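Local coordinates for meso-diaminopimelate dehydrogenase (Clostridium tetani, PDB 3WGY), which catalyses the NADP-dependent reversible oxidative deamination of meso-2,6-diaminopimelate and here, as a six-fold mutant, holds the 2-oxo acid 4-methyl-2-oxovalerate, at residues Ser3-Gly8 with Tyr287-Tyr292; Val19-Lys24 with Ser276-Ser281; Thr121-Gly126 with Phe269-Glu274. The protein carries 6 engineered substitutions. One frame throughout, in Å; residues are numbered along the deposited sequence.

Contact 1 of 3, residues Ser3-Gly8 with Tyr287-Tyr292; sequences SKIRIG and YSRAIY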
loop_
_atom_site.group_PDB
_atom_site.type_symbol
_atom_site.label_atom_id
_atom_site.label_comp_id
_atom_site.label_asym_id
_atom_site.label_seq_id
_atom_site.Cartn_x
_atom_site.Cartn_y
_atom_site.Cartn_z
ATOM N N SER B 3 -24.040 -1.587 18.630
ATOM C CA SER B 3 -23.080 -0.907 19.548
ATOM C C SER B 3 -22.045 -0.111 18.755
ATOM O O SER B 3 -20.880 -0.498 18.655
ATOM C CB SER B 3 -22.383 -1.944 20.427
ATOM O OG SER B 3 -21.788 -2.955 19.636
ATOM N N LYS B 4 -22.494 1.016 18.210
ATOM C CA LYS B 4 -21.683 1.916 17.390
ATOM C C LYS B 4 -20.452 2.489 18.083
ATOM O O LYS B 4 -20.409 2.587 19.306
ATOM C CB LYS B 4 -22.554 3.085 16.928
ATOM C CG LYS B 4 -23.922 2.682 16.409
ATOM C CD LYS B 4 -23.826 2.092 15.026
ATOM C CE LYS B 4 -25.081 1.318 14.686
ATOM N NZ LYS B 4 -25.073 0.854 13.273
ATOM N N ILE B 5 -19.457 2.876 17.285
ATOM C CA ILE B 5 -18.237 3.492 17.808
ATOM C C ILE B 5 -18.556 4.982 17.945
ATOM O O ILE B 5 -18.929 5.631 16.973
ATOM C CB ILE B 5 -17.032 3.304 16.837
ATOM C CG1 ILE B 5 -16.652 1.823 16.752
ATOM C CG2 ILE B 5 -15.827 4.098 17.333
ATOM C CD1 ILE B 5 -15.455 1.536 15.855
ATOM N N ARG B 6 -18.417 5.515 19.156
ATOM C CA ARG B 6 -18.732 6.917 19.427
ATOM C C ARG B 6 -17.585 7.860 19.086
ATOM O O ARG B 6 -16.570 7.901 19.782
ATOM C CB ARG B 6 -19.115 7.081 20.898
ATOM C CG ARG B 6 -20.365 6.293 21.303
ATOM C CD ARG B 6 -20.558 6.304 22.812
ATOM N NE ARG B 6 -19.395 5.720 23.472
ATOM C CZ ARG B 6 -19.277 5.553 24.784
ATOM N NH1 ARG B 6 -20.261 5.924 25.594
ATOM N NH2 ARG B 6 -18.167 5.020 25.285
ATOM N N ILE B 7 -17.760 8.636 18.026
ATOM C CA ILE B 7 -16.712 9.548 17.606
ATOM C C ILE B 7 -16.943 10.976 18.080
ATOM O O ILE B 7 -18.079 11.422 18.221
ATOM C CB ILE B 7 -16.557 9.545 16.065
ATOM C CG1 ILE B 7 -16.154 8.147 15.575
ATOM C CG2 ILE B 7 -15.515 10.573 15.641
ATOM C CD1 ILE B 7 -14.860 7.638 16.145
ATOM N N GLY B 8 -15.845 11.676 18.334
ATOM C CA GLY B 8 -15.913 13.057 18.764
ATOM C C GLY B 8 -14.987 13.862 17.875
ATOM O O GLY B 8 -13.844 13.466 17.657
ATOM N N TYR B 287 -8.947 5.197 10.502
ATOM C CA TYR B 287 -8.005 4.956 11.582
ATOM C C TYR B 287 -8.664 5.065 12.958
ATOM O O TYR B 287 -8.143 4.542 13.941
ATOM C CB TYR B 287 -6.805 5.894 11.461
ATOM C CG TYR B 287 -5.711 5.277 10.614
ATOM C CD1 TYR B 287 -4.808 4.367 11.168
ATOM C CD2 TYR B 287 -5.649 5.509 9.241
ATOM C CE1 TYR B 287 -3.878 3.691 10.376
ATOM C CE2 TYR B 287 -4.721 4.839 8.435
ATOM C CZ TYR B 287 -3.845 3.927 9.010
ATOM O OH TYR B 287 -2.974 3.211 8.218
ATOM N N SER B 288 -9.818 5.725 13.022
ATOM C CA SER B 288 -10.543 5.835 14.285
ATOM C C SER B 288 -11.051 4.453 14.650
ATOM O O SER B 288 -11.078 4.082 15.821
ATOM C CB SER B 288 -11.729 6.790 14.165
ATOM O OG SER B 288 -11.287 8.126 14.288
ATOM N N ARG B 289 -11.455 3.693 13.635
ATOM C CA ARG B 289 -11.949 2.345 13.860
ATOM C C ARG B 289 -10.827 1.504 14.453
ATOM O O ARG B 289 -11.054 0.707 15.360
ATOM C CB ARG B 289 -12.429 1.706 12.551
ATOM C CG ARG B 289 -12.938 0.276 12.742
ATOM C CD ARG B 289 -13.535 -0.323 11.477
ATOM N NE ARG B 289 -14.690 0.425 10.980
ATOM C CZ ARG B 289 -14.647 1.317 10.001
ATOM N NH1 ARG B 289 -13.497 1.592 9.391
ATOM N NH2 ARG B 289 -15.756 1.942 9.636
ATOM N N ALA B 290 -9.613 1.693 13.937
ATOM C CA ALA B 290 -8.452 0.946 14.408
ATOM C C ALA B 290 -8.066 1.304 15.837
ATOM O O ALA B 290 -7.713 0.426 16.626
ATOM C CB ALA B 290 -7.267 1.189 13.489
ATOM N N ILE B 291 -8.107 2.593 16.162
ATOM C CA ILE B 291 -7.749 3.037 17.504
ATOM C C ILE B 291 -8.767 2.528 18.510
ATOM O O ILE B 291 -8.411 2.127 19.618
ATOM C CB ILE B 291 -7.666 4.570 17.579
ATOM C CG1 ILE B 291 -6.558 5.058 16.645
ATOM C CG2 ILE B 291 -7.387 5.009 19.005
ATOM C CD1 ILE B 291 -5.225 4.360 16.851
ATOM N N TYR B 292 -10.033 2.547 18.116
ATOM C CA TYR B 292 -11.097 2.056 18.974
ATOM C C TYR B 292 -10.802 0.595 19.299
ATOM O O TYR B 292 -10.852 0.187 20.457
ATOM C CB TYR B 292 -12.448 2.171 18.263
ATOM C CG TYR B 292 -13.573 1.423 18.947
ATOM C CD1 TYR B 292 -13.811 0.072 18.673
ATOM C CD2 TYR B 292 -14.386 2.058 19.885
ATOM C CE1 TYR B 292 -14.833 -0.628 19.321
ATOM C CE2 TYR B 292 -15.406 1.372 20.538
ATOM C CZ TYR B 292 -15.626 0.030 20.254
ATOM O OH TYR B 292 -16.635 -0.650 20.913
#

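Contact 2 of 3, residues Val19-Lys24 with Ser276-Ser281; sequences VEKAIK and SAEFTS. Engineered in segment 276-281: Ser-276 (natural residue Asn).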
loop_
_atom_site.group_PDB
_atom_site.type_symbol
_atom_site.label_atom_id
_atom_site.label_comp_id
_atom_site.label_asym_id
_atom_site.label_seq_id
_atom_site.Cartn_x
_atom_site.Cartn_y
_atom_site.Cartn_z
ATOM N N VAL B 19 -14.740 15.131 8.254
ATOM C CA VAL B 19 -14.854 13.982 9.144
ATOM C C VAL B 19 -16.320 13.672 9.415
ATOM O O VAL B 19 -16.734 12.511 9.389
ATOM C CB VAL B 19 -14.139 14.242 10.484
ATOM C CG1 VAL B 19 -14.454 13.129 11.470
ATOM C CG2 VAL B 19 -12.644 14.320 10.256
ATOM N N GLU B 20 -17.102 14.716 9.681
ATOM C CA GLU B 20 -18.522 14.539 9.947
ATOM C C GLU B 20 -19.170 13.835 8.766
ATOM O O GLU B 20 -19.997 12.945 8.939
ATOM C CB GLU B 20 -19.201 15.892 10.177
ATOM C CG GLU B 20 -20.724 15.825 10.195
ATOM C CD GLU B 20 -21.359 17.164 10.509
ATOM O OE1 GLU B 20 -20.959 18.179 9.891
ATOM O OE2 GLU B 20 -22.259 17.197 11.366
ATOM N N LYS B 21 -18.783 14.243 7.561
ATOM C CA LYS B 21 -19.319 13.646 6.345
ATOM C C LYS B 21 -18.946 12.178 6.214
ATOM O O LYS B 21 -19.805 11.329 5.982
ATOM C CB LYS B 21 -18.820 14.409 5.114
ATOM C CG LYS B 21 -19.850 15.353 4.551
ATOM C CD LYS B 21 -19.258 16.349 3.571
ATOM C CE LYS B 21 -20.023 17.665 3.678
ATOM N NZ LYS B 21 -19.722 18.638 2.592
ATOM N N ALA B 22 -17.664 11.881 6.366
ATOM C CA ALA B 22 -17.193 10.514 6.242
ATOM C C ALA B 22 -17.855 9.566 7.241
ATOM O O ALA B 22 -18.115 8.405 6.921
ATOM C CB ALA B 22 -15.683 10.474 6.401
ATOM N N ILE B 23 -18.127 10.054 8.445
ATOM C CA ILE B 23 -18.750 9.216 9.451
ATOM C C ILE B 23 -20.108 8.720 8.965
ATOM O O ILE B 23 -20.586 7.686 9.417
ATOM C CB ILE B 23 -18.901 9.970 10.791
ATOM C CG1 ILE B 23 -17.522 10.187 11.417
ATOM C CG2 ILE B 23 -19.761 9.169 11.750
ATOM C CD1 ILE B 23 -17.549 10.981 12.693
ATOM N N LYS B 24 -20.717 9.445 8.032
ATOM C CA LYS B 24 -22.013 9.049 7.481
ATOM C C LYS B 24 -21.866 7.840 6.557
ATOM O O LYS B 24 -22.835 7.109 6.322
ATOM C CB LYS B 24 -22.648 10.207 6.704
ATOM C CG LYS B 24 -22.991 11.432 7.551
ATOM C CD LYS B 24 -23.537 12.553 6.674
ATOM C CE LYS B 24 -23.898 13.782 7.494
ATOM N NZ LYS B 24 -25.008 13.506 8.451
ATOM N N SER B 276 -8.707 17.042 -1.412
ATOM C CA SER B 276 -7.677 16.657 -0.470
ATOM C C SER B 276 -8.190 16.528 0.956
ATOM O O SER B 276 -7.962 15.518 1.613
ATOM C CB SER B 276 -6.531 17.673 -0.496
ATOM O OG SER B 276 -5.527 17.303 0.437
ATOM N N ALA B 277 -8.887 17.554 1.429
ATOM C CA ALA B 277 -9.405 17.564 2.795
ATOM C C ALA B 277 -10.355 16.416 3.121
ATOM O O ALA B 277 -10.277 15.825 4.202
ATOM C CB ALA B 277 -10.085 18.897 3.080
ATOM N N GLU B 278 -11.258 16.098 2.205
ATOM C CA GLU B 278 -12.193 15.013 2.456
ATOM C C GLU B 278 -11.501 13.650 2.446
ATOM O O GLU B 278 -11.976 12.692 3.065
ATOM C CB GLU B 278 -13.317 15.035 1.426
ATOM C CG GLU B 278 -14.109 16.329 1.441
ATOM C CD GLU B 278 -15.499 16.148 0.882
ATOM O OE1 GLU B 278 -15.634 15.703 -0.279
ATOM O OE2 GLU B 278 -16.461 16.442 1.619
ATOM N N PHE B 279 -10.376 13.558 1.747
ATOM C CA PHE B 279 -9.665 12.294 1.707
ATOM C C PHE B 279 -8.956 12.123 3.037
ATOM O O PHE B 279 -9.002 11.058 3.642
ATOM C CB PHE B 279 -8.647 12.263 0.578
ATOM C CG PHE B 279 -7.938 10.946 0.463
ATOM C CD1 PHE B 279 -8.577 9.846 -0.104
ATOM C CD2 PHE B 279 -6.655 10.790 0.964
ATOM C CE1 PHE B 279 -7.941 8.602 -0.171
ATOM C CE2 PHE B 279 -6.008 9.552 0.906
ATOM C CZ PHE B 279 -6.654 8.458 0.336
ATOM N N THR B 280 -8.298 13.183 3.488
ATOM C CA THR B 280 -7.611 13.154 4.772
ATOM C C THR B 280 -8.627 12.758 5.844
ATOM O O THR B 280 -8.333 11.963 6.734
ATOM C CB THR B 280 -7.048 14.538 5.131
ATOM O OG1 THR B 280 -6.103 14.932 4.133
ATOM C CG2 THR B 280 -6.366 14.492 6.495
ATOM N N SER B 281 -9.823 13.321 5.741
ATOM C CA SER B 281 -10.899 13.027 6.683
ATOM C C SER B 281 -11.306 11.554 6.660
ATOM O O SER B 281 -11.560 10.958 7.712
ATOM C CB SER B 281 -12.118 13.893 6.373
ATOM O OG SER B 281 -11.846 15.252 6.636
#

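Contact 3 of 3, residues Thr121-Gly126 with Phe269-Glu274; sequences TGWDPG and FNLNLE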
loop_
_atom_site.group_PDB
_atom_site.type_symbol
_atom_site.label_atom_id
_atom_site.label_comp_id
_atom_site.label_asym_id
_atom_site.label_seq_id
_atom_site.Cartn_x
_atom_site.Cartn_y
_atom_site.Cartn_z
ATOM N N THR B 121 -1.455 10.729 11.033
ATOM C CA THR B 121 -2.101 9.904 10.019
ATOM C C THR B 121 -2.661 10.854 8.949
ATOM O O THR B 121 -2.693 12.071 9.148
ATOM C CB THR B 121 -3.218 9.010 10.621
ATOM O OG1 THR B 121 -3.677 8.088 9.622
ATOM C CG2 THR B 121 -4.374 9.840 11.111
ATOM N N GLY B 122 -3.084 10.296 7.818
ATOM C CA GLY B 122 -3.597 11.092 6.712
ATOM C C GLY B 122 -2.937 10.512 5.471
ATOM O O GLY B 122 -2.593 9.323 5.487
ATOM N N TRP B 123 -2.753 11.291 4.402
ATOM C CA TRP B 123 -2.091 10.707 3.239
ATOM C C TRP B 123 -0.580 10.914 3.302
ATOM O O TRP B 123 0.176 10.052 2.871
ATOM C CB TRP B 123 -2.698 11.178 1.894
ATOM C CG TRP B 123 -2.832 12.656 1.605
ATOM C CD1 TRP B 123 -3.760 13.518 2.123
ATOM C CD2 TRP B 123 -2.089 13.408 0.630
ATOM N NE1 TRP B 123 -3.647 14.753 1.522
ATOM C CE2 TRP B 123 -2.629 14.715 0.604
ATOM C CE3 TRP B 123 -1.021 13.103 -0.226
ATOM C CZ2 TRP B 123 -2.138 15.717 -0.243
ATOM C CZ3 TRP B 123 -0.534 14.103 -1.072
ATOM C CH2 TRP B 123 -1.094 15.391 -1.072
ATOM N N ASP B 124 -0.139 12.050 3.841
ATOM C CA ASP B 124 1.293 12.286 4.044
ATOM C C ASP B 124 1.490 13.409 5.043
ATOM O O ASP B 124 1.324 14.586 4.714
ATOM C CB ASP B 124 2.037 12.625 2.751
ATOM C CG ASP B 124 3.554 12.447 2.893
ATOM O OD1 ASP B 124 4.014 12.118 4.013
ATOM O OD2 ASP B 124 4.290 12.628 1.894
ATOM N N PRO B 125 1.867 13.061 6.283
ATOM C CA PRO B 125 2.107 11.683 6.740
ATOM C C PRO B 125 0.865 10.786 6.726
ATOM O O PRO B 125 -0.273 11.264 6.713
ATOM C CB PRO B 125 2.651 11.888 8.151
ATOM C CG PRO B 125 1.859 13.076 8.617
ATOM C CD PRO B 125 1.944 14.003 7.415
ATOM N N GLY B 126 1.105 9.479 6.734
ATOM C CA GLY B 126 0.014 8.527 6.718
ATOM C C GLY B 126 0.229 7.460 5.665
ATOM O O GLY B 126 1.162 6.660 5.762
ATOM N N PHE B 269 2.839 3.787 -5.447
ATOM C CA PHE B 269 1.578 4.067 -4.778
ATOM C C PHE B 269 1.322 5.524 -5.125
ATOM O O PHE B 269 2.239 6.346 -5.055
ATOM C CB PHE B 269 1.692 3.929 -3.257
ATOM C CG PHE B 269 0.417 4.260 -2.521
ATOM C CD1 PHE B 269 -0.615 3.328 -2.428
ATOM C CD2 PHE B 269 0.241 5.510 -1.945
ATOM C CE1 PHE B 269 -1.811 3.646 -1.764
ATOM C CE2 PHE B 269 -0.943 5.838 -1.283
ATOM C CZ PHE B 269 -1.972 4.900 -1.192
ATOM N N ASN B 270 0.104 5.855 -5.523
ATOM C CA ASN B 270 -0.185 7.245 -5.839
ATOM C C ASN B 270 -1.635 7.566 -5.544
ATOM O O ASN B 270 -2.475 6.670 -5.460
ATOM C CB ASN B 270 0.178 7.573 -7.301
ATOM C CG ASN B 270 -0.716 6.881 -8.300
ATOM O OD1 ASN B 270 -1.933 7.007 -8.244
ATOM N ND2 ASN B 270 -0.113 6.159 -9.233
ATOM N N LEU B 271 -1.909 8.849 -5.358
ATOM C CA LEU B 271 -3.244 9.323 -5.050
ATOM C C LEU B 271 -3.640 10.462 -5.988
ATOM O O LEU B 271 -2.817 11.311 -6.333
ATOM C CB LEU B 271 -3.295 9.835 -3.598
ATOM C CG LEU B 271 -2.986 8.858 -2.457
ATOM C CD1 LEU B 271 -2.727 9.643 -1.178
ATOM C CD2 LEU B 271 -4.142 7.877 -2.262
ATOM N N ASN B 272 -4.907 10.479 -6.383
ATOM C CA ASN B 272 -5.444 11.532 -7.238
ATOM C C ASN B 272 -6.697 11.989 -6.501
ATOM O O ASN B 272 -7.752 11.360 -6.601
ATOM C CB ASN B 272 -5.799 10.972 -8.613
ATOM C CG ASN B 272 -6.256 12.052 -9.584
ATOM O OD1 ASN B 272 -6.522 13.193 -9.194
ATOM N ND2 ASN B 272 -6.358 11.690 -10.854
ATOM N N LEU B 273 -6.585 13.090 -5.765
ATOM C CA LEU B 273 -7.695 13.569 -4.947
ATOM C C LEU B 273 -8.363 14.861 -5.394
ATOM O O LEU B 273 -7.761 15.930 -5.340
ATOM C CB LEU B 273 -7.208 13.743 -3.502
ATOM C CG LEU B 273 -6.238 12.665 -2.989
ATOM C CD1 LEU B 273 -5.602 13.119 -1.675
ATOM C CD2 LEU B 273 -6.972 11.347 -2.822
ATOM N N GLU B 274 -9.621 14.769 -5.810
ATOM C CA GLU B 274 -10.345 15.963 -6.232
ATOM C C GLU B 274 -10.552 16.842 -4.997
ATOM O O GLU B 274 -10.619 18.068 -5.087
ATOM C CB GLU B 274 -11.699 15.583 -6.842
ATOM C CG GLU B 274 -12.425 16.737 -7.521
ATOM C CD GLU B 274 -13.836 16.365 -7.971
ATOM O OE1 GLU B 274 -14.007 15.272 -8.548
ATOM O OE2 GLU B 274 -14.769 17.172 -7.756
#

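Contact 1 of 3, residues Ser3-Gly8 with Tyr287-Tyr292
In the Rossmann-type domain, which in this family binds the dinucleotide, Ile-5 and Ile-7 on strand 5-10, the first in the chain and an inner strand of the parallel sheet, meet Tyr-292 and Ser-288 on helix 276-296, which packs on one face of that sheet. The axes of strand 5-8 and helix 287-292 pass 9.8 Å apart at 119°, with Ile-5 nearest Tyr-292 and Ile-7 nearest Ser-288 in CA position. The centre is a CH-pi contact: Ile-5 CG1 stands 3.7 Å from the centroid of the Tyr-292 ring, only 6° off its normal. Both the CG2 branch and the CD1 end of the isoleucine join in, Ile-5 CG2 resting 3.6 Å from Tyr-292 CD2 while Ile-5 CD1 leans over Tyr-292 CG and CD1. The tyrosine CG, anti to the backbone N (chi1 168°), carries the ring out from the helix toward the start of the strand. Ile-5 CD1 also touches Arg-289 CA, 4.1 Å away. The guanidinium of Arg-289 is occupied elsewhere, by a salt bridge to Asp-28 and a hydrogen bond to Asn-26. Strands 29-36 and 65-68 flank the pair: Met-29 touches Ile-5, and Val-65 touches both Ile-7 and Ser-288. One turn of helix before the tyrosine, Ile-7 CD1 ends 3.8 Å from Ser-288 CB, and the serine OG turns back to Leu-284 O.

Contact 2 of 3, residues Val19-Lys24 with Ser276-Ser281
Segments 19-23 and 276-281, of helices 14-23 and 276-296, cross at -57° with axes 8.8 Å apart, and the nearest CA pair is Val-19 CA and Ser-281 CA, 4.8 Å apart. The small side chain of Ser-281 probably helps allow this approach, and it lies directly against the Val-19 backbone. Its CB is 3.5 Å from Val-19 N, and its OG, though 3.3 Å from Val-19 N, has too poor an angle for a hydrogen bond. OG lies anti to the carbonyl carbon (chi1 -67°), a setting that brings it within hydrogen-bonding range of Ala-277 O one turn back and of Ile-15 O on the other helix. Val-19 CG2 flanks the serine, 3.8 Å from Ser-281 OG, and Val-285 one turn on continues the apolar packing against Val-19 and Ala-22. Toward the surface, the Lys-21 chain slants across the Glu-278 carboxylate, its CD 3.4 Å from Glu-278 OE2. The ammonium NZ of Lys-21 stays 4.1 Å from that same Glu-278 OE2, too far for a salt bridge, while Glu-278 OE1 is hydrogen-bonded to Thr-259 of the second subunit. The seam therefore pairs a close, buried backbone approach at the serine with a looser charged pair toward the solvent, where the attraction between lysine and glutamate is probably modest and the firmer polar tie of Glu-278 runs to the neighbouring subunit.

Contact 3 of 3, residues Thr121-Gly126 with Phe269-Glu274
Trp-123, Leu-271 and Leu-273 pack the start of helix 123-138 against strand 264-273, outermost in this chain's antiparallel sheet, within the diaminopimelate dehydrogenase C-terminal domain family region. The two leucines, alternate residues of the strand, both turn toward Trp-123, one over the ring and the other at its base. Leu-273 CD1 sits over one face, 4.0 Å from the centroid of the five-membered ring of Trp-123 and 7° off its normal, a CH-pi contact. Leu-271 CD1 approaches obliquely at the base of the side chain, 3.4 Å from Trp-123 CB and 4.0 Å from Trp-123 CE3. The indole reaches them with CG set between the backbone N and the carbonyl carbon (chi1 54°). Phe-128 of the same helix meets the indole edge-to-face, and NE1 makes a weak hydrogen bond to the engineered Ser-276 OG. The strand itself pairs antiparallel with a strand of the second subunit, so the sheet runs on through the dimer interface, and the tryptophan packs against a strand that is part of that interface. On the ring, Leu-273 CD1 lies nearest the nitrogen side, 4.1 Å from both Trp-123 NE1 and Trp-123 CE2.

Helix 276-296 ties the three contacts together: its beginning serves contact 2, a later part serves contact 1, and strand 264-273 of contact 3 leads directly into it. Along the chain they are nested, contact 3 inside contact 2 and contact 2 inside contact 1. The centres of contacts 1 and 2 lie about 14 Å apart. Those of contacts 2 and 3 are about 13 Å apart, and those of contacts 1 and 3 about 21 Å. Ile-7 packs on Ile-23 between the first two, and Phe-279 packs on Leu-271 and Leu-273 between the last two. The helix thus links the Rossmann-type sheet to the antiparallel sheet at the subunit interface.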